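Local coordinates for protein Myo-inositol 2-dehydrogenase (Lactobacillus plantarum WCFS1, PDB 3CEA) that probably catalyses the NAD-dependent oxidation of myo-inositol at its 2-hydroxyl, pairing a Rossmann-type nucleotide domain with a GFO/IDH/MocA C-terminal domain, at residues L9-I14 / A74-A79; R157-D162 / G249-L254; M186-I191 / I323-I328; G207-I212 / A331-A336. One frame throughout, in Å; residues are numbered along the deposited sequence.

Contact 1: residues L9-I14 / A74-A79; sequences LRAAII and AIFIVA. With NAD (nicotinamide-adenine-dinucleotide), chain E.
I14 and F76 meet in a parallel ladder: the amide of I14 meets O of F76 at 2.8 Å, almost straight on. A12 works the same way a step earlier, its O taking the amide of F76 while its N gives to O of A74. Past the last bridge the ladder runs on into the turn, where V78 N reaches O of I14 at 2.7 Å. On one face of the sheet, CD1 of I14 crosses the tip of I75, CD1 to CD1 3.7 Å, and lies along CG1 of I77. On the other, the F76 ring turns its edge to A11, with CE1 3.8 Å from CB, and I13 crosses its CB. The C-terminal ends of both strands open onto the cofactor, as in Rossmann folds: CG2 of I14, set anti to the backbone N, touches C2A of the NAD adenine at 3.7 Å, and O3D of NAD donates to O of A79 at 3.0 Å. H84 also bonds that carbonyl. The pair forms the middle of the six-stranded parallel sheet, with strand 34-40 beyond I13, helix 63-67 over A12, I14 and I75, helix 84-93 over I14, I77 and A79, and F99 and F305 against the F76 ring.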
# COMPACT_ATOMS: atom_id res chain seq x y z
N LEU A 9 -32.89 28.63 -10.25
CA LEU A 9 -33.19 28.07 -11.56
C LEU A 9 -34.22 26.96 -11.41
O LEU A 9 -34.13 26.14 -10.49
CB LEU A 9 -31.93 27.51 -12.23
CG LEU A 9 -30.80 28.45 -12.64
CD1 LEU A 9 -29.65 27.63 -13.18
CD2 LEU A 9 -31.24 29.49 -13.67
N ARG A 10 -35.21 26.94 -12.30
CA ARG A 10 -36.22 25.90 -12.30
C ARG A 10 -35.78 24.79 -13.24
O ARG A 10 -35.57 25.03 -14.43
CB ARG A 10 -37.59 26.47 -12.68
CG ARG A 10 -38.14 27.45 -11.64
CD ARG A 10 -39.51 27.99 -12.02
NE ARG A 10 -40.54 26.95 -12.03
CZ ARG A 10 -41.21 26.54 -10.96
NH1 ARG A 10 -40.98 27.07 -9.76
NH2 ARG A 10 -42.13 25.59 -11.09
N ALA A 11 -35.60 23.59 -12.70
CA ALA A 11 -35.03 22.48 -13.45
C ALA A 11 -35.93 21.25 -13.53
O ALA A 11 -36.80 21.04 -12.68
CB ALA A 11 -33.66 22.10 -12.89
N ALA A 12 -35.69 20.44 -14.56
CA ALA A 12 -36.35 19.16 -14.74
C ALA A 12 -35.30 18.09 -15.03
O ALA A 12 -34.17 18.40 -15.43
CB ALA A 12 -37.37 19.23 -15.86
N ILE A 13 -35.68 16.83 -14.84
CA ILE A 13 -34.79 15.70 -15.12
C ILE A 13 -35.50 14.62 -15.92
O ILE A 13 -36.64 14.25 -15.62
CB ILE A 13 -34.15 15.13 -13.81
CG1 ILE A 13 -33.06 14.10 -14.14
CG2 ILE A 13 -35.22 14.57 -12.86
CD1 ILE A 13 -32.09 13.82 -12.99
N ILE A 14 -34.84 14.14 -16.97
CA ILE A 14 -35.31 12.95 -17.68
C ILE A 14 -34.44 11.78 -17.26
O ILE A 14 -33.21 11.86 -17.33
CB ILE A 14 -35.27 13.13 -19.22
CG1 ILE A 14 -35.96 14.43 -19.64
CG2 ILE A 14 -35.92 11.92 -19.91
CD1 ILE A 14 -35.68 14.85 -21.08
N ALA A 74 -33.82 25.03 -17.15
CA ALA A 74 -32.82 24.02 -17.48
C ALA A 74 -33.37 22.59 -17.39
O ALA A 74 -34.33 22.33 -16.66
CB ALA A 74 -31.60 24.18 -16.59
N ILE A 75 -32.74 21.69 -18.12
CA ILE A 75 -33.11 20.28 -18.12
C ILE A 75 -31.88 19.38 -18.00
O ILE A 75 -30.80 19.71 -18.51
CB ILE A 75 -33.98 19.92 -19.37
CG1 ILE A 75 -34.66 18.56 -19.18
CG2 ILE A 75 -33.15 19.98 -20.66
CD1 ILE A 75 -35.91 18.37 -20.03
N PHE A 76 -32.05 18.25 -17.31
CA PHE A 76 -31.00 17.25 -17.16
C PHE A 76 -31.42 15.95 -17.85
O PHE A 76 -32.39 15.31 -17.44
CB PHE A 76 -30.69 17.01 -15.68
CG PHE A 76 -30.11 18.22 -14.98
CD1 PHE A 76 -30.95 19.19 -14.44
CD2 PHE A 76 -28.74 18.38 -14.88
CE1 PHE A 76 -30.42 20.30 -13.80
CE2 PHE A 76 -28.20 19.50 -14.24
CZ PHE A 76 -29.05 20.46 -13.70
N ILE A 77 -30.70 15.59 -18.90
CA ILE A 77 -31.01 14.38 -19.66
C ILE A 77 -30.13 13.21 -19.21
O ILE A 77 -28.96 13.11 -19.57
CB ILE A 77 -30.92 14.61 -21.20
CG1 ILE A 77 -31.88 15.73 -21.63
CG2 ILE A 77 -31.23 13.33 -21.97
CD1 ILE A 77 -31.54 16.37 -22.97
N VAL A 78 -30.73 12.34 -18.39
CA VAL A 78 -30.08 11.11 -17.93
C VAL A 78 -30.90 9.91 -18.41
O VAL A 78 -31.06 8.91 -17.70
CB VAL A 78 -29.92 11.08 -16.38
CG1 VAL A 78 -28.77 10.17 -15.99
CG2 VAL A 78 -29.68 12.49 -15.83
N ALA A 79 -31.44 10.03 -19.62
CA ALA A 79 -32.11 8.93 -20.31
C ALA A 79 -31.06 8.18 -21.14
O ALA A 79 -29.94 8.67 -21.28
CB ALA A 79 -33.22 9.47 -21.21
PA NAD E . -30.84 3.38 -16.74
O1A NAD E . -30.46 2.87 -15.40
O2A NAD E . -31.33 2.31 -17.63
O5B NAD E . -31.92 4.56 -16.56
C5B NAD E . -32.61 5.08 -17.68
C4B NAD E . -33.80 5.91 -17.21
O4B NAD E . -34.33 6.68 -18.28
C3B NAD E . -34.94 5.04 -16.69
O3B NAD E . -35.37 5.58 -15.47
C2B NAD E . -36.03 5.15 -17.74
O2B NAD E . -37.32 5.14 -17.17
C1B NAD E . -35.73 6.48 -18.41
N9A NAD E . -36.11 6.47 -19.84
C8A NAD E . -35.75 5.55 -20.79
N7A NAD E . -36.31 5.90 -21.97
C5A NAD E . -37.03 7.03 -21.78
C6A NAD E . -37.79 7.80 -22.65
N6A NAD E . -37.70 7.59 -23.96
N1A NAD E . -38.43 8.93 -22.17
C2A NAD E . -38.31 9.29 -20.84
N3A NAD E . -37.54 8.51 -19.98
C4A NAD E . -36.91 7.40 -20.45
O3 NAD E . -29.58 4.12 -17.43
PN NAD E . -28.46 4.88 -16.56
O1N NAD E . -29.12 5.64 -15.47
O2N NAD E . -27.39 3.90 -16.26
O5D NAD E . -27.81 5.93 -17.59
C5D NAD E . -28.57 6.79 -18.40
C4D NAD E . -27.60 7.63 -19.23
O4D NAD E . -26.53 8.08 -18.42
C3D NAD E . -27.00 6.84 -20.38
O3D NAD E . -27.12 7.59 -21.57
C2D NAD E . -25.54 6.65 -20.01
O2D NAD E . -24.69 6.77 -21.13
C1D NAD E . -25.28 7.76 -19.00
N1N NAD E . -24.30 7.34 -17.97
C2N NAD E . -23.22 8.15 -17.72
C3N NAD E . -22.27 7.78 -16.76
C7N NAD E . -21.18 8.73 -16.35
O7N NAD E . -20.02 8.20 -15.75
N7N NAD E . -21.32 10.04 -16.57
C4N NAD E . -22.43 6.59 -16.06
C5N NAD E . -23.53 5.78 -16.32
C6N NAD E . -24.46 6.16 -17.28

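Contact 2: residues R157-D162 / G249-L254; sequences RGYGID and GNQVEL
Y159 and E253 face each other as a hydrogen-bonded antiparallel pair, and the tight part of the contact is built round them. The amide of Y159 gives to O of E253 at 2.8 Å, nearly linear at 173°, and N of E253 gives back to O of Y159. I161 and Q251 repeat this two-way exchange at the next hydrogen-bonded pair, where O of I161 takes a second donor, ND2 of N250 at 3.0 Å, from well above the carbonyl plane. G160 and V252 form the non-hydrogen-bonded pair between them, and G158 with L254 the one beyond Y159. Above the Y159 and E253 backbones the side chains rise together: CB meets CB at 3.8 Å, and OE1 of E253 approaches CD2 of the ring obliquely. R157 then bends at chi3 (49°) to bring its guanidinium across the carboxylate, the planes almost perpendicular. Its NH2 makes a salt bridge to OE2 of E253 at 3.3 Å, arriving from above the carboxylate plane, while NH1 lies over a face of the Y159 ring, toward its rim. This charge cluster is shared: R157 also pairs with E255, and E253 with R264 of the second subunit.

The looser side is at D162, partly exposed, which meets N250 through a water that donates to OD1 and accepts from ND2 at 3.3 Å.

Strand 237-243 flanks 153-163 on its other side, strand 262-265 borders 251-258, helix 136-146 lies against V252 and L254, and W262 of the second subunit packs on I161 and Q251.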
# COMPACT_ATOMS: atom_id res chain seq x y z
N ARG A 157 -2.54 4.72 -19.62
CA ARG A 157 -3.33 3.50 -19.50
C ARG A 157 -4.60 3.79 -18.70
O ARG A 157 -4.53 4.25 -17.56
CB ARG A 157 -2.51 2.40 -18.84
CG ARG A 157 -3.18 1.04 -18.80
CD ARG A 157 -2.22 -0.04 -18.29
NE ARG A 157 -1.52 0.35 -17.06
CZ ARG A 157 -2.04 0.25 -15.84
NH1 ARG A 157 -3.27 -0.21 -15.65
NH2 ARG A 157 -1.31 0.63 -14.79
N GLY A 158 -5.74 3.53 -19.32
CA GLY A 158 -7.03 3.74 -18.68
C GLY A 158 -7.77 2.43 -18.49
O GLY A 158 -7.94 1.66 -19.43
N TYR A 159 -8.18 2.19 -17.25
CA TYR A 159 -9.01 1.04 -16.89
C TYR A 159 -10.37 1.53 -16.42
O TYR A 159 -10.46 2.47 -15.62
CB TYR A 159 -8.36 0.25 -15.75
CG TYR A 159 -7.29 -0.75 -16.14
CD1 TYR A 159 -6.55 -0.62 -17.31
CD2 TYR A 159 -7.00 -1.83 -15.30
CE1 TYR A 159 -5.57 -1.54 -17.65
CE2 TYR A 159 -6.01 -2.75 -15.62
CZ TYR A 159 -5.30 -2.60 -16.80
OH TYR A 159 -4.32 -3.51 -17.13
N GLY A 160 -11.42 0.88 -16.91
CA GLY A 160 -12.79 1.16 -16.49
C GLY A 160 -13.57 -0.14 -16.43
O GLY A 160 -14.20 -0.54 -17.41
N ILE A 161 -13.50 -0.80 -15.27
CA ILE A 161 -14.10 -2.12 -15.10
C ILE A 161 -15.13 -2.13 -13.97
O ILE A 161 -14.82 -1.79 -12.83
CB ILE A 161 -13.03 -3.24 -14.89
CG1 ILE A 161 -12.06 -3.31 -16.08
CG2 ILE A 161 -13.67 -4.60 -14.76
CD1 ILE A 161 -10.79 -2.53 -15.89
N ASP A 162 -16.36 -2.51 -14.32
CA ASP A 162 -17.45 -2.70 -13.37
C ASP A 162 -17.27 -4.01 -12.60
O ASP A 162 -16.59 -4.92 -13.08
CB ASP A 162 -18.80 -2.73 -14.10
CG ASP A 162 -19.30 -1.34 -14.48
OD1 ASP A 162 -18.65 -0.33 -14.14
OD2 ASP A 162 -20.37 -1.27 -15.13
N GLY A 249 -14.38 -5.07 -7.07
CA GLY A 249 -15.23 -3.89 -7.08
C GLY A 249 -15.17 -3.15 -8.40
O GLY A 249 -14.92 -3.76 -9.44
N ASN A 250 -15.40 -1.85 -8.35
CA ASN A 250 -15.29 -0.99 -9.52
C ASN A 250 -13.85 -0.48 -9.63
O ASN A 250 -13.37 0.23 -8.76
CB ASN A 250 -16.27 0.19 -9.41
CG ASN A 250 -16.12 1.19 -10.55
OD1 ASN A 250 -16.01 2.40 -10.31
ND2 ASN A 250 -16.12 0.71 -11.79
N GLN A 251 -13.17 -0.87 -10.71
CA GLN A 251 -11.81 -0.43 -10.97
C GLN A 251 -11.80 0.72 -11.97
O GLN A 251 -12.24 0.55 -13.11
CB GLN A 251 -10.94 -1.58 -11.49
CG GLN A 251 -9.46 -1.24 -11.70
CD GLN A 251 -8.66 -1.16 -10.41
OE1 GLN A 251 -9.09 -1.65 -9.36
NE2 GLN A 251 -7.48 -0.55 -10.48
N VAL A 252 -11.33 1.88 -11.52
CA VAL A 252 -11.18 3.05 -12.38
C VAL A 252 -9.79 3.63 -12.16
O VAL A 252 -9.50 4.23 -11.12
CB VAL A 252 -12.29 4.11 -12.17
CG1 VAL A 252 -12.04 5.32 -13.04
CG2 VAL A 252 -13.66 3.53 -12.49
N GLU A 253 -8.93 3.44 -13.15
CA GLU A 253 -7.51 3.61 -13.00
C GLU A 253 -6.94 4.36 -14.19
O GLU A 253 -7.29 4.06 -15.34
CB GLU A 253 -6.86 2.22 -12.87
CG GLU A 253 -5.41 2.18 -12.43
CD GLU A 253 -4.82 0.77 -12.49
OE1 GLU A 253 -5.60 -0.21 -12.63
OE2 GLU A 253 -3.58 0.64 -12.42
N LEU A 254 -6.09 5.34 -13.92
CA LEU A 254 -5.36 6.04 -14.96
C LEU A 254 -3.88 6.12 -14.62
O LEU A 254 -3.51 6.59 -13.54
CB LEU A 254 -5.92 7.45 -15.20
CG LEU A 254 -5.38 8.23 -16.41
CD1 LEU A 254 -5.82 7.59 -17.73
CD2 LEU A 254 -5.82 9.68 -16.36
O HOH W 1 -17.24 2.42 -14.37

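Contact 3: residues M186-I191 / I323-I328; sequences MNIHDI and IKALKI. With NAD (nicotinamide-adenine-dinucleotide), chain E.
I188 and I191 reach helix 319-338 by different turns of their first torsion. In I188, CG1 stands anti to the backbone N (chi1 -162°), which sends the ethyl arm out to A325, CG1 to CB 3.8 Å, and its tip CD1 over the backbone of L326 at 4.0 Å from N. In I191 the CG2 branch takes the anti place instead (chi1 -70°), and that methyl drops onto CA of A325 at 3.8 Å and onto CD1 of I328 at 3.7 Å. The I191 and I328 side chains slide past one another in opposite directions, with CD1 of I191 also against CG2 of I328. The axes of the two segments pass 9.0 Å apart at 126°, with A325 at the crossing. Replacing I188 by an alanine would probably leave A325 CB to the contact with I191 and open a gap beside L326. On the far side of helix 182-198, H189 turns to the cofactor, CE1 3.3 Å from O7N of the NAD carboxamide, consistent with the apolar seam backing the helix face that meets the nicotinamide end. Helix 108-119 packs against I323 and L326, while L240 of strand 237-243 lies under N187, D190 and I191.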
# COMPACT_ATOMS: atom_id res chain seq x y z
N MSE A 186 -17.84 2.34 -21.72
CA MSE A 186 -16.79 2.43 -20.71
C MSE A 186 -15.65 3.38 -21.08
O MSE A 186 -15.43 4.39 -20.41
CB MSE A 186 -16.20 1.04 -20.39
CG MSE A 186 -16.95 0.25 -19.33
SE MSE A 186 -17.33 1.16 -17.62
CE MSE A 186 -15.91 2.53 -17.53
N ASN A 187 -14.95 3.06 -22.17
CA ASN A 187 -13.65 3.67 -22.47
C ASN A 187 -13.65 5.14 -22.89
O ASN A 187 -12.59 5.78 -22.90
CB ASN A 187 -12.91 2.82 -23.51
CG ASN A 187 -12.57 1.44 -22.99
OD1 ASN A 187 -12.98 0.43 -23.57
ND2 ASN A 187 -11.82 1.39 -21.89
N ILE A 188 -14.82 5.67 -23.22
CA ILE A 188 -14.98 7.05 -23.68
C ILE A 188 -14.42 8.07 -22.67
O ILE A 188 -13.88 9.11 -23.07
CB ILE A 188 -16.46 7.36 -24.03
CG1 ILE A 188 -16.57 8.61 -24.91
CG2 ILE A 188 -17.33 7.47 -22.77
CD1 ILE A 188 -17.94 8.83 -25.51
N HIS A 189 -14.56 7.76 -21.38
CA HIS A 189 -14.08 8.62 -20.31
C HIS A 189 -12.57 8.78 -20.36
O HIS A 189 -12.06 9.90 -20.26
CB HIS A 189 -14.48 8.05 -18.95
CG HIS A 189 -15.95 8.10 -18.69
ND1 HIS A 189 -16.58 9.23 -18.21
CD2 HIS A 189 -16.92 7.16 -18.82
CE1 HIS A 189 -17.87 8.99 -18.06
NE2 HIS A 189 -18.10 7.74 -18.42
N ASP A 190 -11.87 7.66 -20.52
CA ASP A 190 -10.41 7.64 -20.60
C ASP A 190 -9.91 8.33 -21.87
O ASP A 190 -8.87 9.00 -21.86
CB ASP A 190 -9.88 6.21 -20.54
CG ASP A 190 -10.30 5.48 -19.27
OD1 ASP A 190 -10.14 6.05 -18.17
OD2 ASP A 190 -10.79 4.33 -19.39
N ILE A 191 -10.65 8.16 -22.97
CA ILE A 191 -10.35 8.83 -24.23
C ILE A 191 -10.30 10.34 -24.03
O ILE A 191 -9.32 10.99 -24.41
CB ILE A 191 -11.36 8.45 -25.35
CG1 ILE A 191 -11.16 7.00 -25.77
CG2 ILE A 191 -11.22 9.39 -26.55
CD1 ILE A 191 -12.25 6.42 -26.64
N ILE A 323 -17.85 14.83 -29.52
CA ILE A 323 -17.90 14.20 -30.84
C ILE A 323 -16.64 13.38 -31.09
O ILE A 323 -16.72 12.20 -31.45
CB ILE A 323 -18.13 15.24 -31.98
CG1 ILE A 323 -19.52 15.87 -31.86
CG2 ILE A 323 -17.96 14.60 -33.35
CD1 ILE A 323 -19.74 17.10 -32.72
N LYS A 324 -15.48 14.01 -30.88
CA LYS A 324 -14.18 13.34 -31.05
C LYS A 324 -14.04 12.09 -30.18
O LYS A 324 -13.65 11.03 -30.67
CB LYS A 324 -13.04 14.32 -30.78
CG LYS A 324 -12.89 15.39 -31.85
CD LYS A 324 -11.83 16.40 -31.48
CE LYS A 324 -11.51 17.32 -32.65
NZ LYS A 324 -10.43 18.28 -32.30
N ALA A 325 -14.39 12.21 -28.89
CA ALA A 325 -14.33 11.08 -27.96
C ALA A 325 -15.22 9.93 -28.43
O ALA A 325 -14.83 8.76 -28.33
CB ALA A 325 -14.73 11.53 -26.56
N LEU A 326 -16.40 10.26 -28.94
CA LEU A 326 -17.33 9.28 -29.48
C LEU A 326 -16.79 8.64 -30.76
O LEU A 326 -16.99 7.44 -30.99
CB LEU A 326 -18.69 9.93 -29.73
CG LEU A 326 -19.88 9.08 -30.18
CD1 LEU A 326 -20.28 8.09 -29.11
CD2 LEU A 326 -21.05 9.98 -30.57
N LYS A 327 -16.12 9.44 -31.58
CA LYS A 327 -15.53 8.96 -32.83
C LYS A 327 -14.39 7.98 -32.59
O LYS A 327 -14.30 6.94 -33.25
CB LYS A 327 -15.06 10.13 -33.70
CG LYS A 327 -16.17 10.89 -34.40
CD LYS A 327 -15.63 11.87 -35.43
CE LYS A 327 -16.75 12.51 -36.21
NZ LYS A 327 -16.25 13.30 -37.37
N ILE A 328 -13.51 8.33 -31.65
CA ILE A 328 -12.37 7.48 -31.27
C ILE A 328 -12.86 6.17 -30.65
O ILE A 328 -12.31 5.10 -30.94
CB ILE A 328 -11.41 8.22 -30.30
CG1 ILE A 328 -10.86 9.50 -30.95
CG2 ILE A 328 -10.25 7.31 -29.88
CD1 ILE A 328 -10.51 10.61 -29.97
PA NAD E . -30.84 3.38 -16.74
O1A NAD E . -30.46 2.87 -15.40
O2A NAD E . -31.33 2.31 -17.63
O5B NAD E . -31.92 4.56 -16.56
C5B NAD E . -32.61 5.08 -17.68
C4B NAD E . -33.80 5.91 -17.21
O4B NAD E . -34.33 6.68 -18.28
C3B NAD E . -34.94 5.04 -16.69
O3B NAD E . -35.37 5.58 -15.47
C2B NAD E . -36.03 5.15 -17.74
O2B NAD E . -37.32 5.14 -17.17
C1B NAD E . -35.73 6.48 -18.41
N9A NAD E . -36.11 6.47 -19.84
C8A NAD E . -35.75 5.55 -20.79
N7A NAD E . -36.31 5.90 -21.97
C5A NAD E . -37.03 7.03 -21.78
C6A NAD E . -37.79 7.80 -22.65
N6A NAD E . -37.70 7.59 -23.96
N1A NAD E . -38.43 8.93 -22.17
C2A NAD E . -38.31 9.29 -20.84
N3A NAD E . -37.54 8.51 -19.98
C4A NAD E . -36.91 7.40 -20.45
O3 NAD E . -29.58 4.12 -17.43
PN NAD E . -28.46 4.88 -16.56
O1N NAD E . -29.12 5.64 -15.47
O2N NAD E . -27.39 3.90 -16.26
O5D NAD E . -27.81 5.93 -17.59
C5D NAD E . -28.57 6.79 -18.40
C4D NAD E . -27.60 7.63 -19.23
O4D NAD E . -26.53 8.08 -18.42
C3D NAD E . -27.00 6.84 -20.38
O3D NAD E . -27.12 7.59 -21.57
C2D NAD E . -25.54 6.65 -20.01
O2D NAD E . -24.69 6.77 -21.13
C1D NAD E . -25.28 7.76 -19.00
N1N NAD E . -24.30 7.34 -17.97
C2N NAD E . -23.22 8.15 -17.72
C3N NAD E . -22.27 7.78 -16.76
C7N NAD E . -21.18 8.73 -16.35
O7N NAD E . -20.02 8.20 -15.75
N7N NAD E . -21.32 10.04 -16.57
C4N NAD E . -22.43 6.59 -16.06
C5N NAD E . -23.53 5.78 -16.32
C6N NAD E . -24.46 6.16 -17.28

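Contact 4: residues G207-I212 / A331-A336; sequences GLTSNI and ACQQSA
T209 and G207 meet A336 and S335 where helix 319-338 crosses strand 202-210 of the mixed sheet in the GFO/IDH/MocA C-terminal fold, an alpha-on-beta packing with the axes 70° apart. The polar link is a single hydrogen bond: the amide of G207 gives to OG of S335 at 2.9 Å. With chi1 at 178°, that hydroxyl is swung away from the serine's own N and out to the strand. OG is bonded to K340 O as well, which ties the strand to the chain just after the helix. A valine in place of S335 would probably leave the G207 amide without its acceptor and K340 O without its partner. Backbone packing comes next. G207 lies flush on the helix, CA 3.7 Å from O of C332, and a side chain on it would run into that carbonyl; its own O receives a CA-H...O contact from CA of A336 at 3.2 Å. Apolar contact is slight, between partly exposed T209 and A336; F183 of helix 182-198 also packs on T209, C332 and Q333. CG2 of T209 stands anti to the carbonyl carbon (chi1 53°), which turns the methyl to the helix, 3.7 Å from CB of A336.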
# COMPACT_ATOMS: atom_id res chain seq x y z
N GLY A 207 -8.25 -2.48 -31.64
CA GLY A 207 -9.19 -2.93 -30.62
C GLY A 207 -9.39 -4.43 -30.65
O GLY A 207 -9.41 -5.05 -31.71
N LEU A 208 -9.52 -5.02 -29.46
CA LEU A 208 -9.82 -6.44 -29.32
C LEU A 208 -10.89 -6.63 -28.25
O LEU A 208 -10.90 -5.94 -27.23
CB LEU A 208 -8.56 -7.24 -28.96
CG LEU A 208 -7.49 -7.39 -30.04
CD1 LEU A 208 -6.16 -7.82 -29.44
CD2 LEU A 208 -7.94 -8.38 -31.11
N THR A 209 -11.81 -7.56 -28.50
CA THR A 209 -12.92 -7.81 -27.59
C THR A 209 -12.88 -9.22 -27.01
O THR A 209 -12.27 -10.12 -27.59
CB THR A 209 -14.29 -7.58 -28.26
OG1 THR A 209 -14.37 -8.33 -29.48
CG2 THR A 209 -14.50 -6.09 -28.56
N SER A 210 -13.56 -9.40 -25.88
CA SER A 210 -13.61 -10.68 -25.18
C SER A 210 -14.97 -10.92 -24.56
O SER A 210 -15.58 -10.01 -24.01
CB SER A 210 -12.55 -10.73 -24.08
OG SER A 210 -12.55 -11.99 -23.43
N ASN A 211 -15.43 -12.17 -24.67
CA ASN A 211 -16.61 -12.63 -23.96
C ASN A 211 -16.31 -13.85 -23.09
O ASN A 211 -17.22 -14.61 -22.74
CB ASN A 211 -17.74 -12.95 -24.95
CG ASN A 211 -18.69 -11.78 -25.14
OD1 ASN A 211 -18.98 -11.03 -24.20
ND2 ASN A 211 -19.21 -11.64 -26.36
N ILE A 212 -15.04 -14.04 -22.75
CA ILE A 212 -14.61 -15.17 -21.94
C ILE A 212 -15.26 -15.15 -20.55
O ILE A 212 -15.80 -16.16 -20.10
CB ILE A 212 -13.06 -15.25 -21.83
CG1 ILE A 212 -12.45 -15.59 -23.20
CG2 ILE A 212 -12.63 -16.28 -20.78
CD1 ILE A 212 -10.94 -15.43 -23.27
N ALA A 331 -14.24 3.96 -33.31
CA ALA A 331 -13.11 3.48 -34.10
C ALA A 331 -12.46 2.25 -33.46
O ALA A 331 -11.99 1.37 -34.16
CB ALA A 331 -12.09 4.59 -34.30
N CYS A 332 -12.45 2.21 -32.13
CA CYS A 332 -11.92 1.07 -31.39
C CYS A 332 -12.84 -0.14 -31.54
O CYS A 332 -12.37 -1.27 -31.68
CB CYS A 332 -11.74 1.40 -29.91
SG CYS A 332 -10.56 2.73 -29.57
N GLN A 333 -14.15 0.12 -31.51
CA GLN A 333 -15.16 -0.92 -31.68
C GLN A 333 -15.13 -1.49 -33.09
O GLN A 333 -15.26 -2.70 -33.28
CB GLN A 333 -16.56 -0.37 -31.35
CG GLN A 333 -17.64 -1.44 -31.25
CD GLN A 333 -17.43 -2.40 -30.09
OE1 GLN A 333 -17.38 -1.98 -28.93
NE2 GLN A 333 -17.32 -3.68 -30.40
N GLN A 334 -14.95 -0.61 -34.08
CA GLN A 334 -14.83 -1.01 -35.47
C GLN A 334 -13.60 -1.88 -35.70
O GLN A 334 -13.67 -2.89 -36.39
CB GLN A 334 -14.79 0.22 -36.38
CG GLN A 334 -14.92 -0.10 -37.87
CD GLN A 334 -14.61 1.09 -38.77
OE1 GLN A 334 -14.46 2.21 -38.29
NE2 GLN A 334 -14.51 0.84 -40.07
N SER A 335 -12.48 -1.47 -35.10
CA SER A 335 -11.21 -2.20 -35.20
C SER A 335 -11.34 -3.65 -34.75
O SER A 335 -10.78 -4.56 -35.37
CB SER A 335 -10.12 -1.48 -34.40
OG SER A 335 -8.90 -2.19 -34.45
N ALA A 336 -12.08 -3.85 -33.66
CA ALA A 336 -12.32 -5.16 -33.08
C ALA A 336 -13.25 -6.01 -33.95
O ALA A 336 -13.02 -7.20 -34.13
CB ALA A 336 -12.89 -5.01 -31.68

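Contact 1 closes first along the chain, within the Rossmann domain; the other three come later and interleave, each crossing the others in sequence. Contacts 1 and 2 lie on opposite sides of the chain's centre, 29 Å between centres, each in its own sheet. Contact 3 lies nearer the centre of the chain, its own centre 24 Å from that of contact 1 and 15 Å from that of contact 2, and like contact 1 it touches NAD, so NAD reaches from one to the other. It meets contact 2 directly, G160 against M186. Helix 319-338 runs on from contact 3 into contact 4, centres 14 Å apart, while contacts 2 and 4 share the mixed sheet and both reach the second subunit.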